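Local coordinates for transposon Tn7 transposition protein TnsA (Escherichia coli, PDB 1T0F) that carries out the 5'-strand DNA cleavage of Tn7 transposition and, together with TnsB, forms the element's transposase, at residues S9-S12 / E13-A17; P34-T37 / V38-P42; D92-Q95 / I96-S100; D142-T145 / L146-E150; R154-Q157 / Q158-I161. One frame throughout, in Å; residues are numbered along the deposited sequence.

Overall arrangement
All five contacts are local, but they serve different parts of the fold. Interactions 1 and 2 lie near the N-terminus, touch each other through Phe11, Trp35 and Glu40, and use side-chain acceptors to bind backbone N-H groups: a capping box in interaction 1, a glutamate-bound turn nearer the magnesium site in interaction 2. Interactions 4 and 5 occupy the start and end of helix 143-159, one with an aspartate cap and a bound malonate, the other with buried aromatic rings and a Schellman motif. Interaction 3, on helix 90-100, lies against interaction 5 through Asp92 and Ile96. Interaction 2 is a surface contact, whereas the others are partly buried.

Interaction 1 (S9-S12 / E13-A17); sequences SSFS and EVQIA
Gln15 OE1 is gripped by Ser12: the backbone N gives it a bond of 2.7 Å (from Ser12 N to Gln15 OE1), and the hydroxyl OG adds a weak one. The backbone donor lies in the plane of the amide carbonyl and on a lone pair, although its N-H is bent to 141°. In return Ser12 OG accepts from Gln15 N at 3.2 Å. This exchange needs OG to turn inward between the backbone N and the carbonyl carbon of its own residue (chi1 60°), which aims it at the first helical turn. Gln15 sets CG beside its own backbone N and runs straight on from there, which carries OE1 to Ser12 N; the CG methylene comes within 3.1 Å of Ser12 OG. The backbone closes the first turn as well, Ile16 N donating to Ser12 O over 2.9 Å. Beside this polar knot runs an apolar one: Phe11 CB rests on Ile16 CG1 at 3.7 Å. The Phe11 ring turns an edge to Gln15 OE1, its plane standing 78° from that of the amide. Elsewhere, Phe11 makes a cation-pi contact with Arg19, further along helix 13-21, and Ile16 packs on Val110 and Val113. Reciprocal bonding of this kind between N-cap serine and the third residue of the helix is the capping box, which here starts helix 13-21.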
# COMPACT_ATOMS: atom_id res chain seq x y z
N SER A 9 -10.43 7.30 13.23
CA SER A 9 -9.73 6.03 13.08
C SER A 9 -9.78 5.15 14.32
O SER A 9 -9.39 3.98 14.26
CB SER A 9 -8.27 6.29 12.69
OG SER A 9 -7.61 7.08 13.66
N SER A 10 -10.24 5.70 15.43
CA SER A 10 -10.33 4.93 16.67
C SER A 10 -11.68 4.21 16.76
O SER A 10 -12.70 4.74 16.31
CB SER A 10 -10.15 5.84 17.88
OG SER A 10 -11.21 6.77 17.98
N PHE A 11 -11.67 3.01 17.33
CA PHE A 11 -12.88 2.22 17.46
C PHE A 11 -13.23 1.98 18.92
O PHE A 11 -12.36 1.98 19.80
CB PHE A 11 -12.71 0.86 16.78
CG PHE A 11 -12.51 0.94 15.29
CD1 PHE A 11 -11.72 -0.01 14.64
CD2 PHE A 11 -13.11 1.94 14.54
CE1 PHE A 11 -11.53 0.04 13.26
CE2 PHE A 11 -12.93 2.00 13.15
CZ PHE A 11 -12.13 1.05 12.51
N SER A 12 -14.52 1.76 19.17
CA SER A 12 -15.02 1.48 20.51
C SER A 12 -15.05 -0.04 20.64
O SER A 12 -14.82 -0.76 19.66
CB SER A 12 -16.44 2.03 20.66
OG SER A 12 -17.31 1.44 19.70
N GLU A 13 -15.32 -0.54 21.84
CA GLU A 13 -15.36 -1.98 22.05
C GLU A 13 -16.42 -2.65 21.17
O GLU A 13 -16.19 -3.72 20.62
CB GLU A 13 -15.63 -2.30 23.52
CG GLU A 13 -14.45 -1.97 24.43
CD GLU A 13 -13.35 -3.02 24.37
OE1 GLU A 13 -13.11 -3.58 23.28
OE2 GLU A 13 -12.71 -3.27 25.41
N VAL A 14 -17.57 -2.00 21.02
CA VAL A 14 -18.63 -2.57 20.19
C VAL A 14 -18.26 -2.51 18.71
O VAL A 14 -18.58 -3.42 17.95
CB VAL A 14 -19.98 -1.84 20.40
CG1 VAL A 14 -20.46 -2.05 21.83
CG2 VAL A 14 -19.84 -0.36 20.09
N GLN A 15 -17.59 -1.43 18.31
CA GLN A 15 -17.17 -1.28 16.91
C GLN A 15 -16.18 -2.39 16.55
O GLN A 15 -16.22 -2.95 15.45
CB GLN A 15 -16.51 0.08 16.69
CG GLN A 15 -17.46 1.25 16.63
CD GLN A 15 -16.74 2.56 16.38
OE1 GLN A 15 -15.87 2.96 17.15
NE2 GLN A 15 -17.11 3.25 15.30
N ILE A 16 -15.28 -2.68 17.48
CA ILE A 16 -14.28 -3.71 17.28
C ILE A 16 -14.95 -5.07 17.15
O ILE A 16 -14.74 -5.79 16.18
CB ILE A 16 -13.26 -3.73 18.45
CG1 ILE A 16 -12.39 -2.48 18.39
CG2 ILE A 16 -12.42 -5.00 18.41
CD1 ILE A 16 -11.42 -2.34 19.55
N ALA A 17 -15.77 -5.42 18.14
CA ALA A 17 -16.48 -6.69 18.14
C ALA A 17 -17.30 -6.85 16.87
O ALA A 17 -17.36 -7.93 16.29
CB ALA A 17 -17.39 -6.79 19.37

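Interaction 2 (P34-T37 / V38-P42); sequences PWLT and VQEVP
Hydrogen bonds dominate the meeting of Thr37 with Glu40. Glu40 OE1 takes the backbone N-H of Thr37 in a bond of 2.7 Å (Thr37 N to Glu40 OE1), nearly in line with its C-O bond. The Thr37 hydroxyl donates to the same oxygen, OG1 to OE1 of Glu40 being 2.8 Å, but from above the carboxylate plane. A bend at chi2 (74°) folds the Glu40 chain back over the turn and delivers OE1 to both donors. The backbone closes the turn in the other direction, Glu40 N donating to Thr37 O at 2.8 Å around 3-10 residues Val38 and Gln39. Water makes up a second kind of link: one molecule donates to Trp35 O and to Glu40 OE1, at 2.8 and 3.0 Å respectively. Apolar contact is slight, with Leu36 CD2 4.3 Å from Glu40 CG. Outside the turn Phe11 packs on Glu40, and Arg19 makes a weak, long ion pair with its OE2; the side chain of Leu36 lies about 6 Å from that of Asp117, a magnesium ligand. An N-H, a hydroxyl and a water converging on one oxygen suggest that this buried carboxylate is probably ionised, its negative charge stabilised by these donors.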
# COMPACT_ATOMS: atom_id res chain seq x y z
N PRO A 34 -10.48 -5.80 4.30
CA PRO A 34 -9.50 -5.12 5.16
C PRO A 34 -10.07 -4.69 6.51
O PRO A 34 -11.26 -4.41 6.62
CB PRO A 34 -9.08 -3.93 4.31
CG PRO A 34 -10.34 -3.59 3.57
CD PRO A 34 -10.85 -4.96 3.15
N TRP A 35 -9.22 -4.64 7.52
CA TRP A 35 -9.66 -4.23 8.85
C TRP A 35 -10.06 -2.76 8.83
O TRP A 35 -11.10 -2.38 9.38
CB TRP A 35 -8.55 -4.47 9.88
CG TRP A 35 -8.91 -3.99 11.26
CD1 TRP A 35 -8.41 -2.89 11.90
CD2 TRP A 35 -9.85 -4.59 12.17
NE1 TRP A 35 -8.99 -2.76 13.15
CE2 TRP A 35 -9.87 -3.78 13.33
CE3 TRP A 35 -10.68 -5.72 12.10
CZ2 TRP A 35 -10.69 -4.08 14.43
CZ3 TRP A 35 -11.49 -6.01 13.20
CH2 TRP A 35 -11.49 -5.19 14.34
N LEU A 36 -9.25 -1.93 8.17
CA LEU A 36 -9.53 -0.50 8.06
C LEU A 36 -9.99 -0.17 6.64
O LEU A 36 -9.54 -0.79 5.68
CB LEU A 36 -8.27 0.32 8.36
CG LEU A 36 -7.53 0.11 9.68
CD1 LEU A 36 -6.26 0.96 9.68
CD2 LEU A 36 -8.44 0.48 10.85
N THR A 37 -10.87 0.82 6.52
CA THR A 37 -11.37 1.25 5.22
C THR A 37 -11.01 2.73 5.06
O THR A 37 -10.54 3.36 6.00
CB THR A 37 -12.90 1.10 5.14
OG1 THR A 37 -13.53 2.07 6.00
CG2 THR A 37 -13.32 -0.29 5.58
N VAL A 38 -11.23 3.27 3.87
CA VAL A 38 -10.92 4.68 3.62
C VAL A 38 -11.71 5.60 4.57
O VAL A 38 -11.40 6.78 4.70
CB VAL A 38 -11.23 5.08 2.16
CG1 VAL A 38 -10.33 4.30 1.20
CG2 VAL A 38 -12.70 4.84 1.85
N GLN A 39 -12.72 5.04 5.22
CA GLN A 39 -13.53 5.81 6.17
C GLN A 39 -12.69 6.12 7.40
O GLN A 39 -12.95 7.10 8.10
CB GLN A 39 -14.77 5.02 6.58
CG GLN A 39 -15.71 4.67 5.44
CD GLN A 39 -16.28 5.90 4.74
OE1 GLN A 39 -15.56 6.64 4.06
NE2 GLN A 39 -17.58 6.12 4.90
N GLU A 40 -11.69 5.28 7.67
CA GLU A 40 -10.81 5.47 8.81
C GLU A 40 -9.55 6.26 8.46
O GLU A 40 -8.57 6.24 9.21
CB GLU A 40 -10.41 4.12 9.42
CG GLU A 40 -11.50 3.44 10.24
CD GLU A 40 -12.61 2.85 9.40
OE1 GLU A 40 -12.32 1.99 8.54
OE2 GLU A 40 -13.79 3.24 9.60
N VAL A 41 -9.57 6.94 7.32
CA VAL A 41 -8.41 7.72 6.91
C VAL A 41 -8.18 8.88 7.88
O VAL A 41 -9.13 9.57 8.27
CB VAL A 41 -8.58 8.28 5.48
CG1 VAL A 41 -9.79 9.20 5.43
CG2 VAL A 41 -7.32 9.02 5.05
N PRO A 42 -6.93 9.10 8.31
CA PRO A 42 -6.65 10.20 9.24
C PRO A 42 -6.88 11.55 8.56
O PRO A 42 -6.59 11.72 7.38
CB PRO A 42 -5.19 9.97 9.62
CG PRO A 42 -4.62 9.34 8.39
CD PRO A 42 -5.70 8.35 8.00
O HOH W 1 -13.34 -0.73 9.34

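Interaction 3 (D92-Q95 / I96-S100); sequences DTRQ and IAIDS
Gln95 sends CG away from its backbone N (chi1 -173°) and then bends at chi2 (60°), which swings its amide along the helix to Asp99 one turn on. There NE2 bonds to Asp99 OD2 at 3.2 Å with a fairly straight N-H (161°), and more weakly to OD1. OD2 keeps to the amide plane of Gln95, whereas NE2 approaches from above the carboxylate plane. Next to this pair, Ile98 lays CG1 over one face of the Arg94 guanidinium, its CD1 3.8 Å from Arg94 NE. On the inner side Ile96 presses CG1 to 3.1 Å from Asp92 O, the carbonyl that also accepts from Ile96 N at 3.0 Å. Ile96 also packs on Tyr155 and Arg154. Without CG1, CG2 and CD1, an alanine in place of Ile96 would probably leave a gap between this helix and helix 143-159. Near the helix end Ile96 O accepts twice from Ser100, from N and from OG, both at 2.8 Å. Such i to i+4 pairing is characteristic of an alpha-helix; this one, 90-100, turns its Ile96 side to a neighbouring helix and supplies the first part of a region that by similarity may be a helix-turn-helix DNA-binding motif.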
# COMPACT_ATOMS: atom_id res chain seq x y z
N ASP A 92 -2.39 -11.70 20.93
CA ASP A 92 -0.95 -11.77 20.70
C ASP A 92 -0.29 -10.42 20.96
O ASP A 92 0.72 -10.35 21.65
CB ASP A 92 -0.62 -12.22 19.27
CG ASP A 92 -0.80 -13.72 19.06
OD1 ASP A 92 -0.47 -14.50 19.97
OD2 ASP A 92 -1.26 -14.11 17.96
N THR A 93 -0.84 -9.34 20.41
CA THR A 93 -0.21 -8.04 20.63
C THR A 93 -0.31 -7.63 22.10
O THR A 93 0.56 -6.94 22.62
CB THR A 93 -0.82 -6.94 19.72
OG1 THR A 93 -2.21 -6.77 20.00
CG2 THR A 93 -0.64 -7.32 18.24
N ARG A 94 -1.36 -8.08 22.78
CA ARG A 94 -1.54 -7.78 24.20
C ARG A 94 -0.36 -8.37 24.98
O ARG A 94 0.26 -7.69 25.80
CB ARG A 94 -2.85 -8.38 24.70
CG ARG A 94 -3.01 -8.39 26.21
CD ARG A 94 -3.27 -7.00 26.76
NE ARG A 94 -3.20 -6.98 28.22
CZ ARG A 94 -3.34 -5.88 28.96
NH1 ARG A 94 -3.56 -4.71 28.38
NH2 ARG A 94 -3.24 -5.96 30.28
N GLN A 95 -0.06 -9.64 24.71
CA GLN A 95 1.03 -10.33 25.39
C GLN A 95 2.40 -9.76 25.01
O GLN A 95 3.29 -9.68 25.85
CB GLN A 95 1.00 -11.82 25.07
CG GLN A 95 1.99 -12.66 25.87
CD GLN A 95 1.77 -12.57 27.38
OE1 GLN A 95 0.67 -12.84 27.87
NE2 GLN A 95 2.81 -12.19 28.11
N ILE A 96 2.57 -9.38 23.75
CA ILE A 96 3.84 -8.82 23.29
C ILE A 96 4.14 -7.50 24.01
O ILE A 96 5.27 -7.26 24.44
CB ILE A 96 3.82 -8.57 21.76
CG1 ILE A 96 3.75 -9.92 21.02
CG2 ILE A 96 5.08 -7.82 21.32
CD1 ILE A 96 3.48 -9.79 19.53
N ALA A 97 3.13 -6.66 24.14
CA ALA A 97 3.30 -5.37 24.82
C ALA A 97 3.75 -5.62 26.26
O ALA A 97 4.69 -4.97 26.75
CB ALA A 97 1.98 -4.60 24.81
N ILE A 98 3.10 -6.56 26.93
CA ILE A 98 3.46 -6.88 28.31
C ILE A 98 4.91 -7.35 28.38
O ILE A 98 5.70 -6.85 29.18
CB ILE A 98 2.53 -7.98 28.87
CG1 ILE A 98 1.11 -7.44 29.00
CG2 ILE A 98 3.05 -8.47 30.21
CD1 ILE A 98 0.07 -8.48 29.41
N ASP A 99 5.27 -8.31 27.53
CA ASP A 99 6.63 -8.84 27.53
C ASP A 99 7.70 -7.84 27.14
O ASP A 99 8.84 -7.94 27.60
CB ASP A 99 6.73 -10.05 26.60
CG ASP A 99 5.88 -11.22 27.06
OD1 ASP A 99 5.76 -11.42 28.29
OD2 ASP A 99 5.33 -11.94 26.20
N SER A 100 7.35 -6.86 26.31
CA SER A 100 8.32 -5.88 25.84
C SER A 100 8.36 -4.60 26.67
O SER A 100 9.23 -3.75 26.46
CB SER A 100 8.04 -5.52 24.38
OG SER A 100 6.77 -4.89 24.26

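Interaction 4 (D142-T145 / L146-E150); sequences DERT and LEKLE. With MLA (malonic acid), chain F.
Thr145 and Leu149 form the close side of this first helical stretch, lying side by side and pointing the same way, with Thr145 CG2 3.9 Å from Leu149 CD1. Leu146 sets CG 3.3 Å from Asp142 O, one turn back, while Asp142 OD2 caps the helix by accepting from Thr145 N at 3.0 Å. The other side is more polar and partly open to solvent, held mainly by directed bonds. Arg144 CG stands opposite its backbone N (chi1 -180°), and a bend at chi2 turns the guanidinium edge to two partners. NH1 forms a salt bridge of 2.8 Å with Glu147 OE1, which lies near the guanidinium plane although the carboxylate plane itself is turned 67° from it. NE and NH2 hold one carboxylate of a bound malonate, NE to O1A at 2.8 Å and NH2 to O1B at 3.0 Å, the first bond nearly straight (171°). Lys148 lays CG over one guanidinium face and extends NZ to the other carboxylate, O3B, in a weak bond. The anion, probably from the crystallisation liquor, also takes Val106 N. Glu143, Leu146, Glu147 and Leu149 pack on the chain of another protein, and Leu149 also touches Trp163 and Ile165 of strand 163-166; helix 143-159 is the crossover of the beta-alpha-beta unit that joins strand 129-134 to the parallel strand 163-166.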
# COMPACT_ATOMS: atom_id res chain seq x y z
N ASP A 142 9.90 9.56 16.01
CA ASP A 142 8.91 9.63 17.09
C ASP A 142 8.96 8.39 17.99
O ASP A 142 8.80 7.26 17.53
CB ASP A 142 7.51 9.81 16.49
CG ASP A 142 6.45 10.04 17.55
OD1 ASP A 142 6.44 11.15 18.14
OD2 ASP A 142 5.65 9.12 17.80
N GLU A 143 9.17 8.61 19.28
CA GLU A 143 9.26 7.51 20.23
C GLU A 143 8.04 6.58 20.28
O GLU A 143 8.20 5.36 20.27
CB GLU A 143 9.58 8.07 21.63
CG GLU A 143 10.91 8.82 21.64
CD GLU A 143 11.14 9.60 22.93
OE1 GLU A 143 10.23 10.33 23.35
OE2 GLU A 143 12.25 9.49 23.50
N ARG A 144 6.83 7.14 20.31
CA ARG A 144 5.65 6.29 20.34
C ARG A 144 5.50 5.50 19.04
O ARG A 144 5.09 4.34 19.04
CB ARG A 144 4.39 7.12 20.59
CG ARG A 144 3.10 6.29 20.65
CD ARG A 144 3.24 5.15 21.66
NE ARG A 144 1.98 4.44 21.87
CZ ARG A 144 1.85 3.35 22.61
NH1 ARG A 144 2.91 2.82 23.22
NH2 ARG A 144 0.66 2.78 22.76
N THR A 145 5.83 6.13 17.91
CA THR A 145 5.74 5.44 16.62
C THR A 145 6.68 4.25 16.66
O THR A 145 6.32 3.15 16.24
CB THR A 145 6.14 6.37 15.46
OG1 THR A 145 5.18 7.42 15.35
CG2 THR A 145 6.18 5.59 14.13
N LEU A 146 7.89 4.47 17.19
CA LEU A 146 8.88 3.41 17.31
C LEU A 146 8.40 2.30 18.25
O LEU A 146 8.67 1.12 18.01
CB LEU A 146 10.22 3.97 17.81
CG LEU A 146 11.01 4.87 16.85
CD1 LEU A 146 12.26 5.39 17.54
CD2 LEU A 146 11.40 4.09 15.59
N GLU A 147 7.69 2.66 19.32
CA GLU A 147 7.19 1.62 20.23
C GLU A 147 6.17 0.74 19.51
O GLU A 147 6.20 -0.49 19.65
CB GLU A 147 6.50 2.23 21.46
CG GLU A 147 7.39 3.00 22.40
CD GLU A 147 6.65 3.43 23.66
OE1 GLU A 147 5.51 3.93 23.54
OE2 GLU A 147 7.20 3.27 24.77
N LYS A 148 5.27 1.36 18.76
CA LYS A 148 4.26 0.59 18.05
C LYS A 148 4.88 -0.25 16.94
O LYS A 148 4.41 -1.35 16.65
CB LYS A 148 3.18 1.52 17.50
CG LYS A 148 2.28 2.08 18.60
CD LYS A 148 1.09 2.83 18.05
CE LYS A 148 1.49 4.15 17.41
NZ LYS A 148 0.31 4.82 16.79
N LEU A 149 5.94 0.26 16.33
CA LEU A 149 6.62 -0.50 15.29
C LEU A 149 7.31 -1.70 15.92
O LEU A 149 7.37 -2.77 15.32
CB LEU A 149 7.64 0.39 14.57
CG LEU A 149 7.07 1.44 13.62
CD1 LEU A 149 8.19 2.38 13.16
CD2 LEU A 149 6.41 0.75 12.41
N GLU A 150 7.84 -1.54 17.14
CA GLU A 150 8.50 -2.66 17.81
C GLU A 150 7.49 -3.76 18.12
O GLU A 150 7.78 -4.95 17.99
CB GLU A 150 9.20 -2.19 19.09
CG GLU A 150 9.88 -3.28 19.91
CD GLU A 150 10.94 -4.06 19.15
OE1 GLU A 150 11.39 -3.60 18.07
OE2 GLU A 150 11.34 -5.13 19.65
C1 MLA F . -1.59 4.95 21.06
O1A MLA F . -0.48 5.27 20.77
O1B MLA F . -1.86 4.20 22.13
C2 MLA F . -2.86 5.33 20.29
C3 MLA F . -2.74 6.47 19.30
O3A MLA F . -2.81 7.63 19.57
O3B MLA F . -2.52 6.03 18.04

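Interaction 5 (R154-Q157 / Q158-I161); sequences RYWQ and QKQI
Lys159 brings its ammonium over one face of the Tyr155 ring, a cation-pi contact with NZ 3.8 Å from the ring centroid of Tyr155 and 26° off the normal. NZ stands toward the rim, 3.5 Å from both CE1 and CZ of Tyr155. Bends at chi2 and chi4 curl the lysine chain back to that place, and Asp92 of helix 90-100 holds the same NZ by a salt bridge. Tyr155 OH is hydrogen-bonded to Leu89 N. One residue on, Trp156 turns a ring edge to Ile161, whose CD1 touches CZ3 of the indole at 3.6 Å in a purely apolar contact. The two aromatic residues also meet each other, Tyr155 CD2 lying over the centre of the Trp156 ring. Backbone bonds underpin these contacts: Lys159 N donates to Tyr155 O and Gln158 N to Arg154 O. Then the helix stops in a Schellman motif, for Gln160 takes positive phi (62°) while Ile161 N reaches back to Trp156 O at 3.1 Å and Gln160 N to Gln157 O at 3.0 Å. This turn sends the chain from helix 143-159 toward strand 163-166 and sets Ile161 beside the indole. A leucine in place of Tyr155 would lack the aromatic face and the hydroxyl, so the Lys159 ammonium would probably lose its cation-pi partner and Leu89 N its acceptor. Further out, Trp156 NE1 is bonded to Thr116 OG1, and the indole meets the Trp163 ring with planes about 10° apart.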
# COMPACT_ATOMS: atom_id res chain seq x y z
N ARG A 154 7.87 -7.52 16.55
CA ARG A 154 7.86 -8.74 17.35
C ARG A 154 6.75 -9.69 16.93
O ARG A 154 6.94 -10.91 16.93
CB ARG A 154 7.71 -8.40 18.84
CG ARG A 154 8.92 -7.67 19.40
CD ARG A 154 8.79 -7.46 20.90
NE ARG A 154 9.97 -6.78 21.45
CZ ARG A 154 10.62 -7.18 22.54
NH1 ARG A 154 10.20 -8.25 23.20
NH2 ARG A 154 11.69 -6.51 22.95
N TYR A 155 5.60 -9.13 16.58
CA TYR A 155 4.45 -9.93 16.16
C TYR A 155 4.82 -10.81 14.97
O TYR A 155 4.67 -12.03 15.00
CB TYR A 155 3.29 -9.02 15.75
CG TYR A 155 2.04 -9.77 15.35
CD1 TYR A 155 1.11 -10.18 16.31
CD2 TYR A 155 1.77 -10.06 14.01
CE1 TYR A 155 -0.04 -10.86 15.95
CE2 TYR A 155 0.61 -10.76 13.64
CZ TYR A 155 -0.29 -11.15 14.62
OH TYR A 155 -1.44 -11.81 14.29
N TRP A 156 5.30 -10.18 13.90
CA TRP A 156 5.68 -10.95 12.72
C TRP A 156 6.90 -11.84 12.95
O TRP A 156 7.01 -12.91 12.35
CB TRP A 156 5.88 -9.99 11.55
CG TRP A 156 4.59 -9.37 11.14
CD1 TRP A 156 4.23 -8.07 11.29
CD2 TRP A 156 3.47 -10.04 10.55
NE1 TRP A 156 2.94 -7.88 10.84
CE2 TRP A 156 2.45 -9.08 10.38
CE3 TRP A 156 3.22 -11.36 10.16
CZ2 TRP A 156 1.21 -9.39 9.84
CZ3 TRP A 156 1.99 -11.68 9.62
CH2 TRP A 156 0.99 -10.69 9.46
N GLN A 157 7.82 -11.41 13.81
CA GLN A 157 8.98 -12.25 14.09
C GLN A 157 8.48 -13.55 14.71
O GLN A 157 8.98 -14.64 14.40
CB GLN A 157 9.94 -11.56 15.05
CG GLN A 157 11.00 -12.51 15.60
CD GLN A 157 11.95 -11.83 16.55
OE1 GLN A 157 12.82 -11.07 16.14
NE2 GLN A 157 11.79 -12.10 17.84
N GLN A 158 7.48 -13.42 15.57
CA GLN A 158 6.87 -14.56 16.25
C GLN A 158 6.25 -15.51 15.21
O GLN A 158 6.33 -16.73 15.34
CB GLN A 158 5.78 -14.04 17.20
CG GLN A 158 5.34 -15.00 18.28
CD GLN A 158 4.37 -14.33 19.25
OE1 GLN A 158 3.17 -14.25 18.99
NE2 GLN A 158 4.90 -13.82 20.35
N LYS A 159 5.64 -14.93 14.18
CA LYS A 159 5.00 -15.70 13.10
C LYS A 159 6.00 -16.20 12.06
O LYS A 159 5.64 -16.93 11.14
CB LYS A 159 3.95 -14.84 12.39
CG LYS A 159 2.81 -14.34 13.28
CD LYS A 159 1.92 -15.48 13.73
CE LYS A 159 0.72 -14.95 14.49
NZ LYS A 159 1.11 -14.18 15.71
N GLN A 160 7.26 -15.79 12.21
CA GLN A 160 8.33 -16.18 11.30
C GLN A 160 8.08 -15.69 9.86
O GLN A 160 8.47 -16.33 8.88
CB GLN A 160 8.51 -17.70 11.34
CG GLN A 160 8.84 -18.20 12.74
CD GLN A 160 9.18 -19.68 12.78
OE1 GLN A 160 10.15 -20.12 12.16
NE2 GLN A 160 8.38 -20.46 13.51
N ILE A 161 7.44 -14.54 9.76
CA ILE A 161 7.15 -13.92 8.48
C ILE A 161 7.96 -12.63 8.37
O ILE A 161 7.88 -11.77 9.25
CB ILE A 161 5.65 -13.59 8.34
CG1 ILE A 161 4.84 -14.90 8.28
CG2 ILE A 161 5.40 -12.73 7.11
CD1 ILE A 161 3.35 -14.70 8.26